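Local coordinates for protein drebrin (Homo sapiens, PDB 5Y1Z) that probably binds actin filaments through an ADF-homology domain of the cofilin type, at residues A4-F8 and K106-F110; L15-Y19 and E109-G113; A28-Y34 and A46-G52; M66-C70 and Y82-N86; V114-V118 and I131-L135. All blocks are in the same frame, centred on the assembly; numbering follows the deposited sequence.

Interaction 1: A4-F8 and K106-F110; sequences AGVSF and KVAEF
The rings of Phe8 and Phe110 form an offset (parallel-displaced) stack, with planes 6° apart and centroids 4.0 Å from each other. The stack fastens the N-terminal loop to helix 104-110 of the ADF-homology fold. Phe110 CD1 sits over one face of the Phe8 ring, towards its rim. Phe8 CD1 in turn lies over the centre of the Phe110 ring. The same face of Phe8 also takes a CH-pi contact from Phe110 CB, 3.9 Å from the ring centroid. Phe110 reaches back this way because its CG is anti to the backbone N (chi1 -177°). At the far end of the Phe8 ring, CZ meets Val107 CG2 at 4.0 Å. Val6 continues the apolar row: its CG1 lies alongside the Lys106 chain, 3.8 Å from Lys106 CE, and its CG2 faces Val107. Helix 12-23 adds Leu15 against Phe8 and Leu16 against Phe110. A chain of another protein also packs on both phenylalanines and on Lys106. Gly5 has backbone angles that would push a CB into the carbonyl O of Ala4. The lysine chain bends at chi3 (142°), which turns its amine towards the loop backbone. Lys106 NZ stands 3.1 Å from Ala4 O and gives a weak hydrogen bond of 3.3 Å to Val6 O.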
# COMPACT_ATOMS: atom_id res chain seq x y z
N ALA A 4 2.18 -6.95 0.50
CA ALA A 4 2.87 -5.69 0.26
C ALA A 4 2.43 -5.05 -1.05
O ALA A 4 2.48 -3.83 -1.19
CB ALA A 4 4.39 -5.91 0.26
N GLY A 5 2.03 -5.86 -2.03
CA GLY A 5 1.64 -5.32 -3.32
C GLY A 5 2.85 -5.17 -4.23
O GLY A 5 3.90 -5.78 -4.02
N VAL A 6 2.69 -4.32 -5.25
CA VAL A 6 3.81 -4.03 -6.14
C VAL A 6 5.03 -3.61 -5.33
O VAL A 6 4.94 -2.87 -4.35
CB VAL A 6 3.41 -2.97 -7.18
CG1 VAL A 6 3.27 -1.61 -6.56
CG2 VAL A 6 4.48 -2.94 -8.31
N SER A 7 6.18 -4.15 -5.70
CA SER A 7 7.44 -3.83 -5.07
C SER A 7 8.40 -3.22 -6.09
O SER A 7 8.45 -3.64 -7.26
CB SER A 7 8.07 -5.07 -4.47
OG SER A 7 9.48 -4.93 -4.45
N PHE A 8 9.16 -2.22 -5.67
CA PHE A 8 10.20 -1.66 -6.52
C PHE A 8 11.59 -1.87 -5.93
O PHE A 8 12.52 -1.15 -6.32
CB PHE A 8 9.96 -0.18 -6.77
CG PHE A 8 8.55 0.15 -7.17
CD1 PHE A 8 8.14 0.05 -8.48
CD2 PHE A 8 7.63 0.54 -6.22
CE1 PHE A 8 6.83 0.37 -8.82
CE2 PHE A 8 6.32 0.85 -6.57
CZ PHE A 8 5.92 0.76 -7.85
N LYS A 106 0.27 3.26 -7.38
CA LYS A 106 1.60 3.18 -6.81
C LYS A 106 2.68 3.19 -7.90
O LYS A 106 3.74 3.81 -7.72
CB LYS A 106 1.64 1.93 -5.93
CG LYS A 106 2.66 1.91 -4.83
CD LYS A 106 2.19 0.90 -3.81
CE LYS A 106 3.32 0.11 -3.22
NZ LYS A 106 2.76 -1.14 -2.60
N VAL A 107 2.43 2.54 -9.04
CA VAL A 107 3.37 2.61 -10.16
C VAL A 107 3.47 4.04 -10.71
O VAL A 107 4.57 4.54 -10.97
CB VAL A 107 2.98 1.61 -11.26
CG1 VAL A 107 3.75 1.92 -12.55
CG2 VAL A 107 3.24 0.18 -10.81
N ALA A 108 2.34 4.71 -10.89
CA ALA A 108 2.38 6.10 -11.35
C ALA A 108 3.10 6.98 -10.36
O ALA A 108 3.77 7.95 -10.75
CB ALA A 108 0.97 6.63 -11.60
N GLU A 109 2.98 6.67 -9.08
CA GLU A 109 3.67 7.47 -8.09
C GLU A 109 5.16 7.21 -8.14
O GLU A 109 5.96 8.11 -7.87
CB GLU A 109 3.11 7.16 -6.70
CG GLU A 109 3.55 8.10 -5.64
CD GLU A 109 3.07 9.51 -5.91
OE1 GLU A 109 2.09 9.66 -6.66
OE2 GLU A 109 3.66 10.46 -5.35
N PHE A 110 5.54 5.99 -8.52
CA PHE A 110 6.95 5.65 -8.58
C PHE A 110 7.63 6.38 -9.74
O PHE A 110 8.70 6.98 -9.56
CB PHE A 110 7.13 4.14 -8.67
CG PHE A 110 8.56 3.69 -8.66
CD1 PHE A 110 9.24 3.52 -7.44
CD2 PHE A 110 9.23 3.40 -9.84
CE1 PHE A 110 10.56 3.12 -7.40
CE2 PHE A 110 10.56 2.98 -9.80
CZ PHE A 110 11.21 2.84 -8.57

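Interaction 2: L15-Y19 and E109-G113; sequences LLAAY and EFFQG
Leu16 presses its branched end on the outer part of the Phe110 ring, with Leu16 CD2 3.5 Å from Phe110 CE2. Leu15 CB meets the same ring atom, Phe110 CE2, at 4.2 Å. Next to them Phe111 and Tyr19 slide past each other in opposite directions. Their planes are inclined obliquely, at 47°, and Tyr19 CB comes within 3.6 Å of Phe111 CD1. Phe111 CA lies over a face of the tyrosine ring. With chi1 at 158° the tyrosine ring points away from its own backbone N and across to the turn after helix 104-110. There Tyr19 OH donates to Gln112 O at 2.5 Å, and this oxygen lies near the plane of the ring, at its edge. A phenylalanine in place of Tyr19 could keep the apolar packing but would probably leave Gln112 O without this donor and the turn less firmly tied to helix 12-23. Gln112 is bent back at chi2, and its NE2 bonds Glu109 O at 2.6 Å, on a lone pair of that carbonyl. This holds the end of the helix to the turn. Phe111 is the first residue to leave helical angles and the centre of an inverse gamma turn. Tyr34 and Phe69 lie beneath on the sheet. Two helices packed together on one face of a central mixed sheet are typical of the ADF-homology fold.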
# COMPACT_ATOMS: atom_id res chain seq x y z
N LEU A 15 14.98 -0.04 -13.01
CA LEU A 15 13.72 0.64 -13.27
C LEU A 15 13.91 2.14 -13.40
O LEU A 15 13.42 2.78 -14.35
CB LEU A 15 12.71 0.32 -12.16
CG LEU A 15 12.53 -1.11 -11.64
CD1 LEU A 15 11.68 -1.11 -10.37
CD2 LEU A 15 11.93 -2.01 -12.70
N LEU A 16 14.63 2.74 -12.45
CA LEU A 16 14.79 4.18 -12.52
C LEU A 16 15.76 4.59 -13.62
O LEU A 16 15.63 5.70 -14.13
CB LEU A 16 15.24 4.70 -11.17
CG LEU A 16 14.05 4.61 -10.22
CD1 LEU A 16 14.44 4.97 -8.78
CD2 LEU A 16 12.86 5.45 -10.70
N ALA A 17 16.68 3.72 -14.03
CA ALA A 17 17.58 4.05 -15.12
C ALA A 17 16.83 4.12 -16.45
O ALA A 17 17.08 5.02 -17.27
CB ALA A 17 18.71 3.03 -15.19
N ALA A 18 15.90 3.19 -16.67
CA ALA A 18 15.07 3.27 -17.87
C ALA A 18 14.21 4.52 -17.85
O ALA A 18 14.11 5.24 -18.85
CB ALA A 18 14.20 2.03 -17.98
N TYR A 19 13.58 4.79 -16.70
CA TYR A 19 12.70 5.94 -16.60
C TYR A 19 13.47 7.25 -16.80
O TYR A 19 13.00 8.17 -17.48
CB TYR A 19 12.01 5.90 -15.24
CG TYR A 19 11.46 7.20 -14.73
CD1 TYR A 19 10.23 7.68 -15.15
CD2 TYR A 19 12.16 7.92 -13.78
CE1 TYR A 19 9.73 8.86 -14.65
CE2 TYR A 19 11.66 9.09 -13.26
CZ TYR A 19 10.45 9.56 -13.70
OH TYR A 19 9.96 10.74 -13.18
N GLU A 109 2.98 6.67 -9.08
CA GLU A 109 3.67 7.47 -8.09
C GLU A 109 5.16 7.21 -8.14
O GLU A 109 5.96 8.11 -7.87
CB GLU A 109 3.11 7.16 -6.70
CG GLU A 109 3.55 8.10 -5.64
CD GLU A 109 3.07 9.51 -5.91
OE1 GLU A 109 2.09 9.66 -6.66
OE2 GLU A 109 3.66 10.46 -5.35
N PHE A 110 5.54 5.99 -8.52
CA PHE A 110 6.95 5.65 -8.58
C PHE A 110 7.63 6.38 -9.74
O PHE A 110 8.70 6.98 -9.56
CB PHE A 110 7.13 4.14 -8.67
CG PHE A 110 8.56 3.69 -8.66
CD1 PHE A 110 9.24 3.52 -7.44
CD2 PHE A 110 9.23 3.40 -9.84
CE1 PHE A 110 10.56 3.12 -7.40
CE2 PHE A 110 10.56 2.98 -9.80
CZ PHE A 110 11.21 2.84 -8.57
N PHE A 111 7.00 6.37 -10.91
CA PHE A 111 7.57 7.03 -12.09
C PHE A 111 7.03 8.45 -12.23
O PHE A 111 6.25 8.76 -13.13
CB PHE A 111 7.29 6.20 -13.34
CG PHE A 111 7.85 4.82 -13.29
CD1 PHE A 111 9.23 4.62 -13.37
CD2 PHE A 111 7.02 3.71 -13.24
CE1 PHE A 111 9.77 3.34 -13.35
CE2 PHE A 111 7.55 2.43 -13.21
CZ PHE A 111 8.94 2.25 -13.27
N GLN A 112 7.52 9.33 -11.35
CA GLN A 112 6.94 10.66 -11.16
C GLN A 112 6.70 11.37 -12.48
O GLN A 112 7.49 11.26 -13.42
CB GLN A 112 7.85 11.53 -10.30
CG GLN A 112 7.91 11.11 -8.87
CD GLN A 112 6.75 11.64 -8.06
OE1 GLN A 112 6.69 12.81 -7.73
NE2 GLN A 112 5.81 10.75 -7.74
N GLY A 113 5.57 12.06 -12.57
CA GLY A 113 5.29 12.87 -13.73
C GLY A 113 4.38 12.24 -14.76
O GLY A 113 4.37 12.70 -15.91

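Interaction 3: A28-Y34 and A46-G52; sequences AADWALY and AASGEGG
Gly49 O is gripped by two backbone donors, Asp30 N and Trp31 N, each 3.0 Å away. Asp30 and Trp31 thus both face Gly49 in a classic beta bulge. A second classic bulge lies at the other end, where Leu33 O accepts from Ala46 N at 2.7 Å and from Ala47 N at 3.1 Å. Between them Gly49 N returns a bond to Trp31 O, and Leu33 N gives one to Ala47 O. The strands run antiparallel, at 177°. Beyond the strands Asp30 OD1 takes the N-H of Gly52 at 2.8 Å, on its syn side. The Trp31 indole folds over the neighbouring strand, its CG lying between the backbone N and the carbonyl carbon (chi1 65°). Its NE1 bonds Glu50 O at 3.0 Å; the acceptor lies near the ring plane, while the donor stands above the carbonyl plane of Glu50. Gly49 CA makes a CH-pi contact over the five-membered ring, 4.0 Å from its centroid. Gly49 has no side chain, and the indole lies directly over its backbone. Trp31 CH2 also touches Ala47 CB at 3.9 Å. Leu56 and Cys70 cover the tryptophan further. On the other side of the sheet Ala32 meets Ala18 of helix 12-23. The chemistry implies a hairpin whose open end is locked by side chains as well as backbone: the indole N-H and the aspartate both hold the segment leaving strand 43-49.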
# COMPACT_ATOMS: atom_id res chain seq x y z
N ALA A 28 17.78 9.17 -26.84
CA ALA A 28 16.87 8.85 -27.94
C ALA A 28 15.65 8.09 -27.44
O ALA A 28 14.53 8.35 -27.89
CB ALA A 28 17.59 8.04 -29.02
N ALA A 29 15.85 7.17 -26.50
CA ALA A 29 14.75 6.36 -26.00
C ALA A 29 13.62 7.24 -25.49
O ALA A 29 13.84 8.21 -24.75
CB ALA A 29 15.22 5.44 -24.88
N ASP A 30 12.39 6.88 -25.86
CA ASP A 30 11.21 7.58 -25.38
C ASP A 30 10.18 6.61 -24.83
O ASP A 30 9.05 7.03 -24.55
CB ASP A 30 10.59 8.46 -26.47
CG ASP A 30 10.16 7.68 -27.71
OD1 ASP A 30 10.35 6.45 -27.79
OD2 ASP A 30 9.61 8.32 -28.64
N TRP A 31 10.54 5.34 -24.64
CA TRP A 31 9.61 4.49 -23.92
C TRP A 31 10.37 3.44 -23.13
O TRP A 31 11.48 3.03 -23.50
CB TRP A 31 8.59 3.81 -24.85
CG TRP A 31 9.16 2.82 -25.83
CD1 TRP A 31 9.50 3.07 -27.12
CD2 TRP A 31 9.45 1.44 -25.59
NE1 TRP A 31 10.00 1.92 -27.71
CE2 TRP A 31 9.97 0.91 -26.80
CE3 TRP A 31 9.32 0.60 -24.48
CZ2 TRP A 31 10.36 -0.43 -26.93
CZ3 TRP A 31 9.71 -0.74 -24.61
CH2 TRP A 31 10.22 -1.23 -25.83
N ALA A 32 9.75 3.03 -22.02
CA ALA A 32 10.21 1.93 -21.19
C ALA A 32 9.00 1.07 -20.83
O ALA A 32 7.87 1.56 -20.76
CB ALA A 32 10.96 2.45 -19.94
N LEU A 33 9.23 -0.23 -20.70
CA LEU A 33 8.17 -1.21 -20.49
C LEU A 33 8.56 -2.08 -19.30
O LEU A 33 9.59 -2.78 -19.35
CB LEU A 33 7.97 -2.06 -21.75
CG LEU A 33 6.96 -3.19 -21.61
CD1 LEU A 33 5.58 -2.58 -21.38
CD2 LEU A 33 7.00 -4.06 -22.86
N TYR A 34 7.71 -2.10 -18.28
CA TYR A 34 7.90 -2.87 -17.06
C TYR A 34 6.82 -3.93 -16.87
O TYR A 34 5.73 -3.85 -17.45
CB TYR A 34 7.92 -1.97 -15.81
CG TYR A 34 8.78 -0.73 -15.93
CD1 TYR A 34 10.12 -0.78 -15.58
CD2 TYR A 34 8.25 0.49 -16.37
CE1 TYR A 34 10.93 0.32 -15.67
CE2 TYR A 34 9.07 1.61 -16.46
CZ TYR A 34 10.41 1.51 -16.10
OH TYR A 34 11.27 2.58 -16.17
N ALA A 46 11.22 -4.78 -18.62
CA ALA A 46 11.02 -5.76 -19.68
C ALA A 46 11.74 -5.35 -20.94
O ALA A 46 12.39 -6.18 -21.58
CB ALA A 46 9.54 -5.92 -19.99
N ALA A 47 11.62 -4.08 -21.30
CA ALA A 47 12.28 -3.60 -22.50
C ALA A 47 12.24 -2.08 -22.47
O ALA A 47 11.60 -1.47 -21.61
CB ALA A 47 11.62 -4.16 -23.75
N SER A 48 12.90 -1.47 -23.45
CA SER A 48 12.93 -0.02 -23.56
C SER A 48 13.45 0.30 -24.95
O SER A 48 14.11 -0.52 -25.59
CB SER A 48 13.82 0.60 -22.48
OG SER A 48 15.16 0.12 -22.62
N GLY A 49 13.11 1.49 -25.44
CA GLY A 49 13.58 1.83 -26.77
C GLY A 49 13.04 3.16 -27.25
O GLY A 49 12.49 3.97 -26.49
N GLU A 50 13.22 3.35 -28.55
CA GLU A 50 12.80 4.55 -29.26
C GLU A 50 11.68 4.13 -30.19
O GLU A 50 11.30 2.96 -30.26
CB GLU A 50 13.97 5.22 -30.00
CG GLU A 50 14.83 4.32 -30.86
CD GLU A 50 16.13 5.01 -31.36
OE1 GLU A 50 17.13 5.09 -30.60
OE2 GLU A 50 16.15 5.45 -32.54
N GLY A 51 11.10 5.11 -30.86
CA GLY A 51 9.95 4.88 -31.70
C GLY A 51 8.60 5.15 -31.06
O GLY A 51 7.59 4.84 -31.69
N GLY A 52 8.56 5.64 -29.83
CA GLY A 52 7.29 5.99 -29.22
C GLY A 52 6.24 4.88 -29.16
O GLY A 52 6.52 3.67 -29.26

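Interaction 4: M66-C70 and Y82-N86; sequences MYGFC and YVLIN
Phe69 and Tyr82 meet through different first torsions. At chi1 -177° the Phe69 ring swings opposite its own backbone N, while at -66° Tyr82 keeps its ring beside the N. The two rings come out nearly parallel, 8° apart, but displaced along their planes, with little of one over the other. Phe69 CZ touches Tyr82 CD1 at 3.5 Å. The Phe69 ring also meets the ring of Tyr19 on helix 12-23. On the same sheet face Leu84 reaches in between Phe69 and Tyr67, its CD1 4.1 Å from Tyr67 CB. Tyr67 and Asn86 then lie side by side, pointing the same way, with ring and amide planes nearly parallel, and Tyr67 CE1 is 3.4 Å from Asn86 OD1. An alanine at Phe69 would remove the ring that Tyr82 rests on and is likely to open a gap beneath Tyr19. The backbones form an antiparallel hairpin. Gly68 pairs with Ile85 and Cys70 with Val83, each through two hydrogen bonds, such as Val83 N to Cys70 O at 3.0 Å. The polar ends bond to residues of other strands: Tyr67 OH to Tyr36 OH, and Asn86 ND2 to Asn119 OD1. Helix 104-110 covers the Tyr67 and Leu84 face, helix 52-56 covers Cys70 and Ile85, and strands 31-36 and 116-120 flank the hairpin.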
# COMPACT_ATOMS: atom_id res chain seq x y z
N MET A 66 1.43 -5.43 -17.65
CA MET A 66 2.63 -4.65 -17.90
C MET A 66 2.30 -3.15 -17.82
O MET A 66 1.15 -2.73 -17.96
CB MET A 66 3.25 -5.00 -19.27
CG MET A 66 3.43 -6.50 -19.50
SD MET A 66 4.35 -6.99 -21.01
CE MET A 66 4.12 -5.58 -21.97
N TYR A 67 3.34 -2.34 -17.60
CA TYR A 67 3.20 -0.89 -17.47
C TYR A 67 4.13 -0.21 -18.47
O TYR A 67 5.35 -0.40 -18.41
CB TYR A 67 3.48 -0.43 -16.03
CG TYR A 67 2.58 -1.11 -15.03
CD1 TYR A 67 1.22 -0.78 -14.96
CD2 TYR A 67 3.05 -2.12 -14.20
CE1 TYR A 67 0.37 -1.40 -14.09
CE2 TYR A 67 2.19 -2.76 -13.31
CZ TYR A 67 0.85 -2.40 -13.26
OH TYR A 67 -0.03 -3.02 -12.38
N GLY A 68 3.55 0.58 -19.37
CA GLY A 68 4.34 1.25 -20.39
C GLY A 68 4.49 2.74 -20.14
O GLY A 68 3.50 3.45 -19.99
N PHE A 69 5.71 3.22 -20.03
CA PHE A 69 5.95 4.61 -19.72
C PHE A 69 6.57 5.22 -20.96
O PHE A 69 7.73 4.95 -21.29
CB PHE A 69 6.86 4.77 -18.50
CG PHE A 69 7.08 6.20 -18.08
CD1 PHE A 69 6.17 6.86 -17.28
CD2 PHE A 69 8.22 6.89 -18.50
CE1 PHE A 69 6.41 8.19 -16.89
CE2 PHE A 69 8.44 8.21 -18.12
CZ PHE A 69 7.54 8.85 -17.32
N CYS A 70 5.78 6.04 -21.65
CA CYS A 70 6.18 6.60 -22.92
C CYS A 70 6.12 8.13 -22.87
O CYS A 70 5.11 8.71 -22.44
CB CYS A 70 5.30 6.05 -24.02
SG CYS A 70 5.77 6.59 -25.66
N TYR A 82 3.66 12.71 -20.50
CA TYR A 82 4.00 11.33 -20.16
C TYR A 82 2.76 10.46 -19.99
O TYR A 82 1.81 10.81 -19.27
CB TYR A 82 4.88 11.29 -18.92
CG TYR A 82 6.21 11.93 -19.20
CD1 TYR A 82 7.19 11.25 -19.90
CD2 TYR A 82 6.47 13.25 -18.82
CE1 TYR A 82 8.41 11.85 -20.18
CE2 TYR A 82 7.69 13.85 -19.09
CZ TYR A 82 8.66 13.15 -19.78
OH TYR A 82 9.88 13.74 -20.06
N VAL A 83 2.75 9.35 -20.72
CA VAL A 83 1.65 8.40 -20.74
C VAL A 83 2.10 7.16 -20.00
O VAL A 83 3.21 6.66 -20.23
CB VAL A 83 1.24 8.05 -22.18
CG1 VAL A 83 0.08 7.06 -22.16
CG2 VAL A 83 0.91 9.31 -22.94
N LEU A 84 1.25 6.65 -19.13
CA LEU A 84 1.43 5.33 -18.55
C LEU A 84 0.34 4.43 -19.10
O LEU A 84 -0.85 4.68 -18.88
CB LEU A 84 1.39 5.39 -17.02
CG LEU A 84 1.54 4.04 -16.31
CD1 LEU A 84 2.97 3.59 -16.51
CD2 LEU A 84 1.21 4.15 -14.85
N ILE A 85 0.73 3.38 -19.80
CA ILE A 85 -0.20 2.39 -20.32
C ILE A 85 -0.33 1.29 -19.29
O ILE A 85 0.65 0.62 -18.95
CB ILE A 85 0.28 1.83 -21.66
CG1 ILE A 85 0.21 2.94 -22.70
CG2 ILE A 85 -0.63 0.69 -22.07
CD1 ILE A 85 1.11 2.72 -23.85
N ASN A 86 -1.54 1.14 -18.75
CA ASN A 86 -1.90 0.07 -17.84
C ASN A 86 -2.35 -1.10 -18.69
O ASN A 86 -3.53 -1.23 -19.04
CB ASN A 86 -2.99 0.56 -16.89
CG ASN A 86 -3.50 -0.53 -16.00
OD1 ASN A 86 -2.74 -1.38 -15.54
ND2 ASN A 86 -4.80 -0.51 -15.73

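Interaction 5: V114-V118 and I131-L135; sequences VDVIV and IGQRL
Val116 and Leu135 make the close part of this contact, crossing at about a right angle with Val116 CG1 3.7 Å from Leu135 CD2. It joins strand 116-120, an outermost strand of the ADF-homology sheet within this chain, to the C-terminal helix 128-134 and Leu135. Val118 makes the buried part. Its CG2 meets Ile131 CG1 at 4.1 Å, and both residues are buried. With chi1 at 175°, Val118 CG1 is opposite the backbone N and CG2 lies beside it, turned to the helix. Ile131 also rests on Val83 of the next strand, so the helix covers the sheet face that bears Val83, Val116 and Val118. Ile117 turns to the other face of the strand, to Val104 and Ala108 of helix 104-110. The solvent side is looser. Asp115 meets Leu135 through its CB, 4.1 Å from Leu135 CD2, while its OD2 accepts from Tyr82 N. Arg134 is exposed and runs extended from CG to NE along the outer border of the contact. Its guanidinium lies against the valine methyls, with no hydrogen bond to segment 114-118. Across the two segments the contact therefore rests on shape and methyl groups rather than on polar bonds. Val116 CG2 lies 4.1 Å above one face of the Arg134 guanidinium, towards its rim, and Arg134 NH2 reaches to 3.5 Å from Val118 CG2.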
# COMPACT_ATOMS: atom_id res chain seq x y z
N VAL A 114 3.63 11.20 -14.40
CA VAL A 114 2.68 10.63 -15.34
C VAL A 114 1.60 11.65 -15.64
O VAL A 114 0.95 12.19 -14.73
CB VAL A 114 2.07 9.34 -14.77
CG1 VAL A 114 0.88 8.92 -15.59
CG2 VAL A 114 3.11 8.24 -14.77
N ASP A 115 1.40 11.93 -16.92
CA ASP A 115 0.38 12.90 -17.26
C ASP A 115 -0.97 12.26 -17.55
O ASP A 115 -2.00 12.83 -17.19
CB ASP A 115 0.84 13.75 -18.46
CG ASP A 115 1.92 14.75 -18.07
OD1 ASP A 115 1.72 15.47 -17.07
OD2 ASP A 115 2.95 14.84 -18.77
N VAL A 116 -1.00 11.06 -18.13
CA VAL A 116 -2.28 10.38 -18.34
C VAL A 116 -2.06 8.88 -18.22
O VAL A 116 -1.01 8.36 -18.61
CB VAL A 116 -2.93 10.74 -19.70
CG1 VAL A 116 -2.06 10.29 -20.83
CG2 VAL A 116 -4.27 10.05 -19.83
N ILE A 117 -3.06 8.19 -17.67
CA ILE A 117 -3.03 6.74 -17.58
C ILE A 117 -4.05 6.18 -18.54
O ILE A 117 -5.22 6.60 -18.52
CB ILE A 117 -3.31 6.24 -16.15
CG1 ILE A 117 -2.23 6.75 -15.21
CG2 ILE A 117 -3.31 4.71 -16.15
CD1 ILE A 117 -2.27 6.08 -13.87
N VAL A 118 -3.62 5.25 -19.38
CA VAL A 118 -4.45 4.66 -20.43
C VAL A 118 -4.55 3.15 -20.19
O VAL A 118 -3.54 2.45 -20.24
CB VAL A 118 -3.85 4.96 -21.81
CG1 VAL A 118 -4.61 4.25 -22.91
CG2 VAL A 118 -3.80 6.45 -22.04
N ILE A 131 -4.64 9.20 -27.82
CA ILE A 131 -3.84 9.61 -26.67
C ILE A 131 -3.39 11.07 -26.82
O ILE A 131 -3.45 11.85 -25.86
CB ILE A 131 -2.64 8.66 -26.49
CG1 ILE A 131 -3.12 7.31 -25.95
CG2 ILE A 131 -1.60 9.27 -25.56
CD1 ILE A 131 -2.10 6.21 -26.00
N GLY A 132 -2.96 11.47 -28.02
CA GLY A 132 -2.53 12.84 -28.22
C GLY A 132 -3.63 13.85 -27.93
O GLY A 132 -3.43 14.82 -27.20
N GLN A 133 -4.84 13.59 -28.46
CA GLN A 133 -5.96 14.48 -28.18
C GLN A 133 -6.27 14.52 -26.69
O GLN A 133 -6.66 15.57 -26.17
CB GLN A 133 -7.20 14.04 -28.98
N ARG A 134 -6.08 13.40 -25.99
CA ARG A 134 -6.32 13.38 -24.55
C ARG A 134 -5.45 14.39 -23.82
O ARG A 134 -5.88 14.99 -22.83
CB ARG A 134 -6.07 11.99 -23.99
CG ARG A 134 -7.31 11.30 -23.50
CD ARG A 134 -6.99 9.91 -23.03
NE ARG A 134 -7.91 9.47 -21.99
CZ ARG A 134 -7.96 8.22 -21.53
NH1 ARG A 134 -8.83 7.90 -20.58
NH2 ARG A 134 -7.15 7.30 -22.03
N LEU A 135 -4.22 14.59 -24.28
CA LEU A 135 -3.29 15.48 -23.60
C LEU A 135 -3.55 16.97 -23.91
O LEU A 135 -4.26 17.33 -24.85
CB LEU A 135 -1.86 15.10 -23.96
CG LEU A 135 -1.46 13.66 -23.59
CD1 LEU A 135 -0.41 13.09 -24.52
CD2 LEU A 135 -0.99 13.58 -22.15

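From the N terminus, interaction 1 opens first and closes a long loop on helix 104-110. Interaction 2 opens a little later and ends on the same part of the chain, sharing Glu109 and Phe110. Both enclose interactions 3 and 4, two hairpins that follow in series. These hairpins join side by side: Ala32 O probably bonds Phe69 N, linking strands 31-36 and 65-72. Interaction 5 comes after all the others and adds strand 116-120, beside strand 81-88, with the last helix. Interactions 1 and 2 thus tie the N-terminal loop and helix 12-23 to helix 104-110, on the sheet side away from helix 128-134.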